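Local coordinates for protein tryptophan decarboxylase 1 (PDB 6KHO) that catalyses the pyridoxal-phosphate-dependent decarboxylation of L-tryptophan to tryptamine, and of 5-hydroxy-L-tryptophan to serotonin, in rice, at residues D43-V48 with S490-E495; L143-Q148 with M391-Y396; H363-D366 with T371-K374. All coordinates share one frame; numbering follows the deposited sequence.

Overall arrangement
The three contacts run from the N-terminal helix of the subunit to the region near the cofactor, and each reaches the second subunit of the homodimer. Contact 1 joins the N-terminal helix to the loop before the last helix, away from the annotated sites; its centre is about 25 Å from that of contact 2 and about 43 Å from that of contact 3. Contact 2 is a buried helix-helix contact, with the side chain of L146 about 11 Å from that of K330, the cofactor-attachment lysine, not linked to it here. Contact 3 approaches contact 2 to about 6 Å between nearest atoms, and its D372 side chain is about 9 Å from that of the cofactor-binding V380.

Contact 1 of 3, residues D43-V48 with S490-E495; sequences DYYKSV and SSLQEE
The carbonyl O of D43, one turn before S47 and on the helix whose Y45 and V48 meet L492, is gripped twice by S47: by its backbone N at 3.0 Å and its hydroxyl OG at 2.9 Å. The two donors reach the oxygen from opposite faces of the carbonyl plane, OG standing 36° out of it, so the hydroxyl folds back onto the helix backbone. Across the contact there is no hydrogen bond, and a single methyl does the touching. L492 CD1 lies 3.8 Å from V48 CG1 and 3.9 Å from Y45 CD1, its leucine chain crossing the tyrosine at about a right angle and meeting the ring obliquely. L492 CG points opposite the carbonyl carbon (chi1 -71°), and the nearly extended chi2 carries CD1 forward to the helix. The leucine projects from a type I turn, S490 to Q493, closed by Q493 N to S490 O at 2.8 Å. This turn follows the four-stranded antiparallel sheet of the C-terminal part; the contact joins the N-terminal helix 27-47 to the turn before the C-terminal helix 495-513, which has E494 as its N-cap, beside the second subunit. Q23 of the second subunit packs on L492, and Y45 OH bonds to A121 O of that subunit. Within 43-48, V48 CB sits 4.2 Å above one face of the Y44 ring, toward its rim, while Y44 OH bonds to H94 ND1.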
ATOM      1  N   ASP A  43      20.396  18.229   6.489  1.00 31.21           N
ATOM      2  CA  ASP A  43      20.603  18.549   7.899  1.00 33.32           C
ATOM      3  C   ASP A  43      20.239  17.369   8.786  1.00 35.13           C
ATOM      4  O   ASP A  43      20.896  17.111   9.803  1.00 33.90           O
ATOM      5  CB  ASP A  43      19.758  19.751   8.298  1.00 33.88           C
ATOM      6  CG  ASP A  43      20.194  21.019   7.618  1.00 43.22           C
ATOM      7  OD1 ASP A  43      21.314  21.026   7.053  1.00 45.69           O
ATOM      8  OD2 ASP A  43      19.411  22.000   7.646  1.00 47.18           O
ATOM      9  N   TYR A  44      19.159  16.674   8.438  1.00 31.72           N
ATOM     10  CA  TYR A  44      18.701  15.563   9.259  1.00 32.52           C
ATOM     11  C   TYR A  44      19.752  14.463   9.325  1.00 31.54           C
ATOM     12  O   TYR A  44      20.081  13.973  10.406  1.00 33.67           O
ATOM     13  CB  TYR A  44      17.378  15.026   8.723  1.00 32.46           C
ATOM     14  CG  TYR A  44      16.867  13.834   9.514  1.00 33.24           C
ATOM     15  CD1 TYR A  44      16.311  14.007  10.784  1.00 30.02           C
ATOM     16  CD2 TYR A  44      16.951  12.543   9.000  1.00 32.61           C
ATOM     17  CE1 TYR A  44      15.841  12.924  11.514  1.00 34.83           C
ATOM     18  CE2 TYR A  44      16.477  11.444   9.727  1.00 32.98           C
ATOM     19  CZ  TYR A  44      15.930  11.645  10.980  1.00 32.31           C
ATOM     20  OH  TYR A  44      15.463  10.574  11.705  1.00 31.38           O
ATOM     21  N   TYR A  45      20.309  14.070   8.177  1.00 30.59           N
ATOM     22  CA  TYR A  45      21.310  13.012   8.205  1.00 30.71           C
ATOM     23  C   TYR A  45      22.566  13.458   8.950  1.00 33.60           C
ATOM     24  O   TYR A  45      23.208  12.652   9.628  1.00 31.03           O
ATOM     25  CB  TYR A  45      21.668  12.571   6.789  1.00 32.72           C
ATOM     26  CG  TYR A  45      20.581  11.786   6.074  1.00 33.21           C
ATOM     27  CD1 TYR A  45      19.664  11.011   6.773  1.00 32.78           C
ATOM     28  CD2 TYR A  45      20.481  11.828   4.690  1.00 33.48           C
ATOM     29  CE1 TYR A  45      18.668  10.297   6.100  1.00 33.47           C
ATOM     30  CE2 TYR A  45      19.508  11.121   4.014  1.00 31.49           C
ATOM     31  CZ  TYR A  45      18.602  10.359   4.713  1.00 33.34           C
ATOM     32  OH  TYR A  45      17.629   9.658   4.002  1.00 32.85           O
ATOM     33  N   LYS A  46      22.948  14.727   8.822  1.00 35.11           N
ATOM     34  CA  LYS A  46      24.150  15.179   9.516  1.00 35.04           C
ATOM     35  C   LYS A  46      23.937  15.265  11.024  1.00 35.00           C
ATOM     36  O   LYS A  46      24.898  15.151  11.793  1.00 38.76           O
ATOM     37  CB  LYS A  46      24.593  16.538   8.965  1.00 39.81           C
ATOM     38  CG  LYS A  46      25.213  16.449   7.579  1.00 40.52           C
ATOM     39  CD  LYS A  46      25.523  17.836   7.028  1.00 42.36           C
ATOM     40  CE  LYS A  46      25.842  17.790   5.544  1.00 43.07           C
ATOM     41  NZ  LYS A  46      25.752  19.162   4.945  1.00 49.44           N
ATOM     42  N   SER A  47      22.704  15.479  11.470  1.00 34.12           N
ATOM     43  CA  SER A  47      22.450  15.707  12.882  1.00 33.55           C
ATOM     44  C   SER A  47      21.744  14.557  13.600  1.00 36.22           C
ATOM     45  O   SER A  47      21.620  14.619  14.827  1.00 37.97           O
ATOM     46  CB  SER A  47      21.637  16.997  13.057  1.00 34.63           C
ATOM     47  OG  SER A  47      20.307  16.849  12.585  1.00 38.40           O
ATOM     48  N   VAL A  48      21.303  13.501  12.896  1.00 31.96           N
ATOM     49  CA  VAL A  48      20.437  12.509  13.546  1.00 33.01           C
ATOM     50  C   VAL A  48      21.177  11.765  14.658  1.00 34.33           C
ATOM     51  O   VAL A  48      20.598  11.470  15.714  1.00 34.32           O
ATOM     52  CB  VAL A  48      19.834  11.525  12.520  1.00 33.56           C
ATOM     53  CG1 VAL A  48      20.908  10.688  11.824  1.00 29.90           C
ATOM     54  CG2 VAL A  48      18.812  10.611  13.207  1.00 30.49           C
ATOM     55  N   SER A 490      21.591  -0.319   9.976  1.00 31.55           N
ATOM     56  CA  SER A 490      21.121   1.034   9.693  1.00 34.75           C
ATOM     57  C   SER A 490      22.087   1.726   8.733  1.00 35.83           C
ATOM     58  O   SER A 490      23.305   1.628   8.887  1.00 34.86           O
ATOM     59  CB  SER A 490      20.993   1.825  10.994  1.00 35.53           C
ATOM     60  OG  SER A 490      20.550   3.142  10.737  1.00 39.17           O
ATOM     61  N   SER A 491      21.537   2.376   7.697  1.00 32.86           N
ATOM     62  CA  SER A 491      22.375   2.779   6.568  1.00 34.30           C
ATOM     63  C   SER A 491      23.499   3.738   6.984  1.00 38.71           C
ATOM     64  O   SER A 491      24.601   3.692   6.420  1.00 40.30           O
ATOM     65  CB  SER A 491      21.512   3.401   5.471  1.00 32.61           C
ATOM     66  OG  SER A 491      20.684   2.398   4.886  1.00 35.47           O
ATOM     67  N   LEU A 492      23.245   4.622   7.955  1.00 34.86           N
ATOM     68  CA  LEU A 492      24.286   5.546   8.407  1.00 36.97           C
ATOM     69  C   LEU A 492      25.302   4.895   9.345  1.00 38.03           C
ATOM     70  O   LEU A 492      26.307   5.529   9.692  1.00 36.80           O
ATOM     71  CB  LEU A 492      23.645   6.754   9.095  1.00 34.78           C
ATOM     72  CG  LEU A 492      22.931   7.691   8.118  1.00 33.14           C
ATOM     73  CD1 LEU A 492      22.191   8.822   8.830  1.00 36.85           C
ATOM     74  CD2 LEU A 492      23.950   8.230   7.126  1.00 36.31           C
ATOM     75  N   GLN A 493      25.082   3.646   9.736  1.00 35.38           N
ATOM     76  CA  GLN A 493      25.861   3.011  10.790  1.00 37.24           C
ATOM     77  C   GLN A 493      27.182   2.468  10.250  1.00 39.57           C
ATOM     78  O   GLN A 493      27.211   1.795   9.215  1.00 39.73           O
ATOM     79  CB  GLN A 493      25.018   1.899  11.415  1.00 37.11           C
ATOM     80  CG  GLN A 493      25.741   0.876  12.246  1.00 39.50           C
ATOM     81  CD  GLN A 493      24.790  -0.206  12.682  1.00 35.03           C
ATOM     82  OE1 GLN A 493      24.907  -1.356  12.261  1.00 39.21           O
ATOM     83  NE2 GLN A 493      23.811   0.163  13.501  1.00 34.67           N
ATOM     84  N   GLU A 494      28.276   2.782  10.944  1.00 37.90           N
ATOM     85  CA  GLU A 494      29.607   2.293  10.612  1.00 39.32           C
ATOM     86  C   GLU A 494      30.117   1.380  11.727  1.00 40.89           C
ATOM     87  O   GLU A 494      29.496   1.245  12.788  1.00 37.81           O
ATOM     88  CB  GLU A 494      30.575   3.456  10.385  1.00 41.28           C
ATOM     89  CG  GLU A 494      30.376   4.176   9.062  1.00 47.62           C
ATOM     90  CD  GLU A 494      31.110   5.515   8.997  1.00 58.95           C
ATOM     91  OE1 GLU A 494      32.083   5.711   9.765  1.00 61.92           O
ATOM     92  OE2 GLU A 494      30.716   6.376   8.177  1.00 63.62           O
ATOM     93  N   GLU A 495      31.269   0.749  11.478  1.00 37.11           N
ATOM     94  CA  GLU A 495      31.798  -0.215  12.440  1.00 43.99           C
ATOM     95  C   GLU A 495      32.010   0.421  13.813  1.00 41.53           C
ATOM     96  O   GLU A 495      31.735  -0.209  14.839  1.00 40.78           O
ATOM     97  CB  GLU A 495      33.104  -0.832  11.933  1.00 43.46           C
ATOM     98  CG  GLU A 495      33.612  -1.945  12.849  1.00 47.85           C
ATOM     99  CD  GLU A 495      34.920  -2.563  12.392  1.00 52.44           C
ATOM    100  OE1 GLU A 495      34.988  -3.056  11.246  1.00 51.97           O
ATOM    101  OE2 GLU A 495      35.882  -2.564  13.190  1.00 55.61           O
TER

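Contact 2 of 3, residues L143-Q148 with M391-Y396; sequences LDWLAQ and MVMRTY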
ATOM      1  N   LEU A 143      11.749  -6.518 -11.369  1.00 24.02           N
ATOM      2  CA  LEU A 143      11.546  -7.833 -10.763  1.00 25.29           C
ATOM      3  C   LEU A 143      12.458  -8.874 -11.398  1.00 25.80           C
ATOM      4  O   LEU A 143      13.040  -9.716 -10.702  1.00 25.18           O
ATOM      5  CB  LEU A 143      10.087  -8.252 -10.906  1.00 25.11           C
ATOM      6  CG  LEU A 143       9.114  -7.538  -9.971  1.00 29.49           C
ATOM      7  CD1 LEU A 143       7.698  -7.636 -10.516  1.00 26.32           C
ATOM      8  CD2 LEU A 143       9.229  -8.133  -8.553  1.00 25.85           C
ATOM      9  N   ASP A 144      12.575  -8.837 -12.721  1.00 27.61           N
ATOM     10  CA  ASP A 144      13.434  -9.777 -13.431  1.00 28.03           C
ATOM     11  C   ASP A 144      14.897  -9.600 -13.042  1.00 30.04           C
ATOM     12  O   ASP A 144      15.608 -10.585 -12.814  1.00 26.55           O
ATOM     13  CB  ASP A 144      13.248  -9.598 -14.932  1.00 29.57           C
ATOM     14  CG  ASP A 144      13.761 -10.776 -15.712  1.00 40.90           C
ATOM     15  OD1 ASP A 144      14.963 -10.791 -16.059  1.00 41.96           O
ATOM     16  OD2 ASP A 144      12.965 -11.699 -15.944  1.00 48.51           O
ATOM     17  N   TRP A 145      15.376  -8.349 -12.993  1.00 25.45           N
ATOM     18  CA  TRP A 145      16.749  -8.097 -12.567  1.00 25.92           C
ATOM     19  C   TRP A 145      17.001  -8.647 -11.171  1.00 26.62           C
ATOM     20  O   TRP A 145      18.036  -9.271 -10.920  1.00 29.21           O
ATOM     21  CB  TRP A 145      17.053  -6.597 -12.572  1.00 24.89           C
ATOM     22  CG  TRP A 145      17.326  -5.963 -13.900  1.00 28.77           C
ATOM     23  CD1 TRP A 145      17.073  -6.469 -15.148  1.00 28.56           C
ATOM     24  CD2 TRP A 145      17.897  -4.663 -14.102  1.00 26.15           C
ATOM     25  NE1 TRP A 145      17.456  -5.556 -16.110  1.00 27.38           N
ATOM     26  CE2 TRP A 145      17.969  -4.444 -15.490  1.00 28.27           C
ATOM     27  CE3 TRP A 145      18.361  -3.667 -13.235  1.00 24.48           C
ATOM     28  CZ2 TRP A 145      18.487  -3.262 -16.034  1.00 28.58           C
ATOM     29  CZ3 TRP A 145      18.877  -2.502 -13.771  1.00 27.16           C
ATOM     30  CH2 TRP A 145      18.931  -2.306 -15.160  1.00 27.62           C
ATOM     31  N   LEU A 146      16.092  -8.369 -10.230  1.00 24.19           N
ATOM     32  CA  LEU A 146      16.264  -8.870  -8.863  1.00 26.76           C
ATOM     33  C   LEU A 146      16.235 -10.398  -8.821  1.00 28.23           C
ATOM     34  O   LEU A 146      17.009 -11.027  -8.082  1.00 26.62           O
ATOM     35  CB  LEU A 146      15.174  -8.293  -7.954  1.00 23.04           C
ATOM     36  CG  LEU A 146      15.161  -8.812  -6.506  1.00 26.10           C
ATOM     37  CD1 LEU A 146      16.496  -8.514  -5.797  1.00 24.52           C
ATOM     38  CD2 LEU A 146      13.990  -8.188  -5.741  1.00 27.97           C
ATOM     39  N   ALA A 147      15.343 -11.011  -9.603  1.00 27.81           N
ATOM     40  CA  ALA A 147      15.320 -12.468  -9.684  1.00 27.63           C
ATOM     41  C   ALA A 147      16.654 -13.011 -10.194  1.00 30.13           C
ATOM     42  O   ALA A 147      17.107 -14.076  -9.755  1.00 30.41           O
ATOM     43  CB  ALA A 147      14.163 -12.929 -10.573  1.00 28.18           C
ATOM     44  N   GLN A 148      17.304 -12.289 -11.112  1.00 31.35           N
ATOM     45  CA  GLN A 148      18.627 -12.707 -11.578  1.00 31.09           C
ATOM     46  C   GLN A 148      19.664 -12.589 -10.470  1.00 33.11           C
ATOM     47  O   GLN A 148      20.477 -13.499 -10.278  1.00 32.72           O
ATOM     48  CB  GLN A 148      19.065 -11.883 -12.788  1.00 30.34           C
ATOM     49  CG  GLN A 148      18.260 -12.120 -14.048  1.00 29.84           C
ATOM     50  CD  GLN A 148      18.698 -11.217 -15.185  1.00 34.67           C
ATOM     51  OE1 GLN A 148      19.886 -11.122 -15.491  1.00 31.79           O
ATOM     52  NE2 GLN A 148      17.740 -10.537 -15.809  1.00 31.08           N
ATOM     53  N   MET A 391      16.236   2.072 -10.041  1.00 24.97           N
ATOM     54  CA  MET A 391      17.279   3.084  -9.861  1.00 26.86           C
ATOM     55  C   MET A 391      18.369   2.610  -8.905  1.00 29.69           C
ATOM     56  O   MET A 391      19.548   2.939  -9.085  1.00 26.34           O
ATOM     57  CB  MET A 391      16.660   4.374  -9.356  1.00 25.39           C
ATOM     58  CG  MET A 391      16.016   5.187 -10.457  1.00 22.82           C
ATOM     59  SD  MET A 391      15.898   6.914  -9.959  1.00 31.40           S
ATOM     60  CE  MET A 391      15.297   7.626 -11.489  1.00 31.89           C
ATOM     61  N   VAL A 392      17.993   1.858  -7.872  1.00 26.91           N
ATOM     62  CA  VAL A 392      18.983   1.325  -6.940  1.00 28.30           C
ATOM     63  C   VAL A 392      19.916   0.354  -7.661  1.00 29.69           C
ATOM     64  O   VAL A 392      21.148   0.458  -7.561  1.00 28.91           O
ATOM     65  CB  VAL A 392      18.280   0.656  -5.740  1.00 28.76           C
ATOM     66  CG1 VAL A 392      19.246  -0.257  -4.989  1.00 30.36           C
ATOM     67  CG2 VAL A 392      17.702   1.719  -4.816  1.00 25.37           C
ATOM     68  N   MET A 393      19.345  -0.606  -8.393  1.00 24.99           N
ATOM     69  CA  MET A 393      20.168  -1.580  -9.107  1.00 28.63           C
ATOM     70  C   MET A 393      20.958  -0.929 -10.239  1.00 27.09           C
ATOM     71  O   MET A 393      22.137  -1.248 -10.441  1.00 26.40           O
ATOM     72  CB  MET A 393      19.298  -2.714  -9.661  1.00 25.87           C
ATOM     73  CG  MET A 393      18.852  -3.740  -8.617  1.00 29.05           C
ATOM     74  SD  MET A 393      17.762  -5.038  -9.272  1.00 28.66           S
ATOM     75  CE  MET A 393      16.323  -4.084  -9.785  1.00 24.76           C
ATOM     76  N   ARG A 394      20.327  -0.016 -10.989  1.00 27.46           N
ATOM     77  CA  ARG A 394      20.994   0.603 -12.136  1.00 29.77           C
ATOM     78  C   ARG A 394      22.147   1.503 -11.700  1.00 28.02           C
ATOM     79  O   ARG A 394      23.183   1.559 -12.370  1.00 31.13           O
ATOM     80  CB  ARG A 394      19.990   1.405 -12.976  1.00 27.46           C
ATOM     81  CG  ARG A 394      20.593   2.117 -14.219  1.00 27.48           C
ATOM     82  CD  ARG A 394      21.226   1.067 -15.132  1.00 34.00           C
ATOM     83  NE  ARG A 394      21.656   1.551 -16.446  1.00 33.04           N
ATOM     84  CZ  ARG A 394      22.920   1.559 -16.845  1.00 34.42           C
ATOM     85  NH1 ARG A 394      23.866   1.152 -16.015  1.00 38.48           N
ATOM     86  NH2 ARG A 394      23.242   1.987 -18.061  1.00 33.83           N
ATOM     87  N   THR A 395      21.993   2.222 -10.588  1.00 26.46           N
ATOM     88  CA  THR A 395      23.030   3.175 -10.199  1.00 29.20           C
ATOM     89  C   THR A 395      24.178   2.482  -9.463  1.00 30.67           C
ATOM     90  O   THR A 395      25.351   2.755  -9.744  1.00 30.36           O
ATOM     91  CB  THR A 395      22.426   4.295  -9.337  1.00 29.94           C
ATOM     92  OG1 THR A 395      21.295   4.869 -10.010  1.00 26.46           O
ATOM     93  CG2 THR A 395      23.457   5.407  -9.067  1.00 28.20           C
ATOM     94  N   TYR A 396      23.866   1.581  -8.531  1.00 27.76           N
ATOM     95  CA  TYR A 396      24.892   0.982  -7.677  1.00 27.89           C
ATOM     96  C   TYR A 396      25.477  -0.311  -8.244  1.00 30.56           C
ATOM     97  O   TYR A 396      26.677  -0.559  -8.078  1.00 30.23           O
ATOM     98  CB  TYR A 396      24.328   0.727  -6.280  1.00 27.17           C
ATOM     99  CG  TYR A 396      23.798   1.989  -5.639  1.00 26.63           C
ATOM    100  CD1 TYR A 396      24.522   3.179  -5.702  1.00 31.49           C
ATOM    101  CD2 TYR A 396      22.567   2.005  -4.997  1.00 29.00           C
ATOM    102  CE1 TYR A 396      24.039   4.347  -5.132  1.00 29.21           C
ATOM    103  CE2 TYR A 396      22.073   3.171  -4.412  1.00 28.94           C
ATOM    104  CZ  TYR A 396      22.823   4.331  -4.483  1.00 29.56           C
ATOM    105  OH  TYR A 396      22.340   5.474  -3.907  1.00 29.20           O
TER
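Segments 143-148 and 391-396, on helices 133-149 and 386-420, have axes 10.8 Å apart at closest approach and N-to-C directions 60° apart, with W145 and M393 facing each other. The extended chi2 of M393 brings its SD to 3.7 Å from W145 CB, and the bend at chi3 (-63°) turns M393 CE back to 3.8 Å from the same CB. M393 SD is also 3.8 Å from the backbone N of L146. Further out, M393 CB meets the indole at its edge, in the ring plane, 3.8 Å from W145 CE3. The far end of the same ring runs along the next residue, with W145 CH2 4.1 Å from R394 CD; ring and guanidinium planes are 73° apart. R394 NE forms a salt bridge with E83 OE1 of the second subunit, and W145 NE1 bonds to R67 O of that subunit. With an alanine in place of W145, a gap would probably open beside M393 CB and R394 CD, and R67 O would lose this donor. L143 and L146 also touch strand 339-343. Helix 133-149 thus touches both helix 386-420 and the mixed sheet, helix packing that belongs to the large domain of fold-type I pyridoxal-phosphate enzymes such as the group II decarboxylases.

Contact 3 of 3, residues H363-D366 with T371-K374; sequences HASD and TDLK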
ATOM      1  N   HIS A 363      -7.406  -2.248 -25.648  1.00 31.95           N
ATOM      2  CA  HIS A 363      -6.964  -3.235 -26.627  1.00 33.82           C
ATOM      3  C   HIS A 363      -5.796  -4.070 -26.103  1.00 30.28           C
ATOM      4  O   HIS A 363      -5.765  -5.282 -26.309  1.00 29.44           O
ATOM      5  CB  HIS A 363      -6.606  -2.538 -27.945  1.00 32.92           C
ATOM      6  CG  HIS A 363      -7.765  -1.815 -28.571  1.00 41.62           C
ATOM      7  ND1 HIS A 363      -9.048  -2.329 -28.579  1.00 45.74           N
ATOM      8  CD2 HIS A 363      -7.840  -0.612 -29.194  1.00 45.12           C
ATOM      9  CE1 HIS A 363      -9.858  -1.475 -29.183  1.00 50.01           C
ATOM     10  NE2 HIS A 363      -9.150  -0.425 -29.564  1.00 45.36           N
ATOM     11  N   ALA A 364      -4.827  -3.445 -25.426  1.00 29.42           N
ATOM     12  CA  ALA A 364      -3.670  -4.192 -24.930  1.00 28.16           C
ATOM     13  C   ALA A 364      -4.081  -5.252 -23.911  1.00 26.90           C
ATOM     14  O   ALA A 364      -3.627  -6.404 -23.975  1.00 28.07           O
ATOM     15  CB  ALA A 364      -2.646  -3.229 -24.321  1.00 29.63           C
ATOM     16  N   SER A 365      -4.922  -4.876 -22.945  1.00 27.53           N
ATOM     17  CA  SER A 365      -5.434  -5.849 -21.987  1.00 29.72           C
ATOM     18  C   SER A 365      -6.179  -6.987 -22.685  1.00 31.13           C
ATOM     19  O   SER A 365      -6.031  -8.157 -22.312  1.00 31.82           O
ATOM     20  CB  SER A 365      -6.362  -5.158 -20.980  1.00 30.72           C
ATOM     21  OG  SER A 365      -5.638  -4.430 -19.997  1.00 31.23           O
ATOM     22  N   ASP A 366      -7.014  -6.655 -23.676  1.00 31.80           N
ATOM     23  CA  ASP A 366      -7.790  -7.674 -24.387  1.00 32.11           C
ATOM     24  C   ASP A 366      -6.893  -8.657 -25.127  1.00 26.83           C
ATOM     25  O   ASP A 366      -7.276  -9.814 -25.337  1.00 28.19           O
ATOM     26  CB  ASP A 366      -8.733  -7.015 -25.404  1.00 32.84           C
ATOM     27  CG  ASP A 366      -9.942  -6.350 -24.763  1.00 37.09           C
ATOM     28  OD1 ASP A 366     -10.219  -6.616 -23.573  1.00 40.15           O
ATOM     29  OD2 ASP A 366     -10.611  -5.553 -25.466  1.00 40.45           O
ATOM     30  N   THR A 371       0.288  -8.089 -18.597  1.00 36.68           N
ATOM     31  CA  THR A 371      -0.333  -8.370 -17.308  1.00 36.26           C
ATOM     32  C   THR A 371      -0.683  -7.038 -16.656  1.00 33.81           C
ATOM     33  O   THR A 371       0.200  -6.203 -16.436  1.00 38.37           O
ATOM     34  CB  THR A 371       0.566  -9.210 -16.392  1.00 41.25           C
ATOM     35  OG1 THR A 371       0.803 -10.486 -16.990  1.00 38.78           O
ATOM     36  CG2 THR A 371      -0.129  -9.462 -15.045  1.00 39.65           C
ATOM     37  N   ASP A 372      -1.972  -6.816 -16.407  1.00 29.72           N
ATOM     38  CA  ASP A 372      -2.404  -5.641 -15.660  1.00 28.26           C
ATOM     39  C   ASP A 372      -2.235  -5.944 -14.181  1.00 30.27           C
ATOM     40  O   ASP A 372      -2.797  -6.927 -13.677  1.00 25.29           O
ATOM     41  CB  ASP A 372      -3.852  -5.287 -15.997  1.00 26.39           C
ATOM     42  CG  ASP A 372      -4.043  -5.010 -17.479  1.00 30.18           C
ATOM     43  OD1 ASP A 372      -3.269  -4.199 -18.031  1.00 26.04           O
ATOM     44  OD2 ASP A 372      -4.949  -5.609 -18.096  1.00 28.53           O
ATOM     45  N   LEU A 373      -1.430  -5.128 -13.492  1.00 26.24           N
ATOM     46  CA  LEU A 373      -0.999  -5.520 -12.157  1.00 29.20           C
ATOM     47  C   LEU A 373      -2.077  -5.317 -11.102  1.00 25.15           C
ATOM     48  O   LEU A 373      -1.934  -5.841  -9.992  1.00 28.78           O
ATOM     49  CB  LEU A 373       0.296  -4.790 -11.777  1.00 32.12           C
ATOM     50  CG  LEU A 373       1.467  -5.270 -12.660  1.00 31.59           C
ATOM     51  CD1 LEU A 373       2.723  -4.420 -12.484  1.00 29.25           C
ATOM     52  CD2 LEU A 373       1.791  -6.729 -12.440  1.00 31.99           C
ATOM     53  N   LYS A 374      -3.182  -4.645 -11.427  1.00 24.55           N
ATOM     54  CA  LYS A 374      -4.349  -4.735 -10.554  1.00 25.99           C
ATOM     55  C   LYS A 374      -4.809  -6.181 -10.358  1.00 30.25           C
ATOM     56  O   LYS A 374      -5.437  -6.491  -9.338  1.00 28.22           O
ATOM     57  CB  LYS A 374      -5.502  -3.911 -11.112  1.00 25.66           C
ATOM     58  CG  LYS A 374      -6.055  -4.431 -12.436  1.00 26.41           C
ATOM     59  CD  LYS A 374      -7.303  -3.634 -12.819  1.00 28.12           C
ATOM     60  CE  LYS A 374      -7.972  -4.201 -14.050  1.00 37.47           C
ATOM     61  NZ  LYS A 374      -8.670  -5.482 -13.700  1.00 33.00           N
TER
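The carboxylate of D372 is the flat group that meets S365, and the serine hydroxyl approaches it from beyond the oxygens, not stacked over a face. The modelled separation of S365 OG and D372 OD2 is only 2.3 Å, very short for the hydrogen bond from serine to aspartate, and the exact length is doubtful. D372 OD1 is 3.1 Å from S365 OG, and the direction of approach is as uncertain as the length. OD1 takes a hydrogen bond from the backbone N of W129. If the serine bond is real at a more usual length, both oxygens are held, which would probably limit the carboxylate's rotation. Partners of this kind would be expected to stabilise its negative charge within a largely buried setting. With chi1 at -59°, D372 sends its carboxylate away from its own C=O and over to the short helix. A bound calcium ion is about 6 Å from the D372 side chain, too far for direct coordination.

The pair bridges a short loop: four residues separate 363-366 from 371-374, and the CA atoms of S365 and D372 are 7.0 Å apart. The loop follows closely on Y359, the proton donor, and leads to V380 and G381, which bind the cofactor. This is consistent with the mobile catalytic-loop region of group II decarboxylases, which carries the proton-donor tyrosine. Beyond D372, L373 packs on T136 and E139 of helix 133-149. H363 NE2 hydrogen-bonds E463 OE1 of the second subunit, and the H363 ring packs on R459 of the same helix, 451-468, of that subunit, while the chain runs on from K374 to helix 386-420.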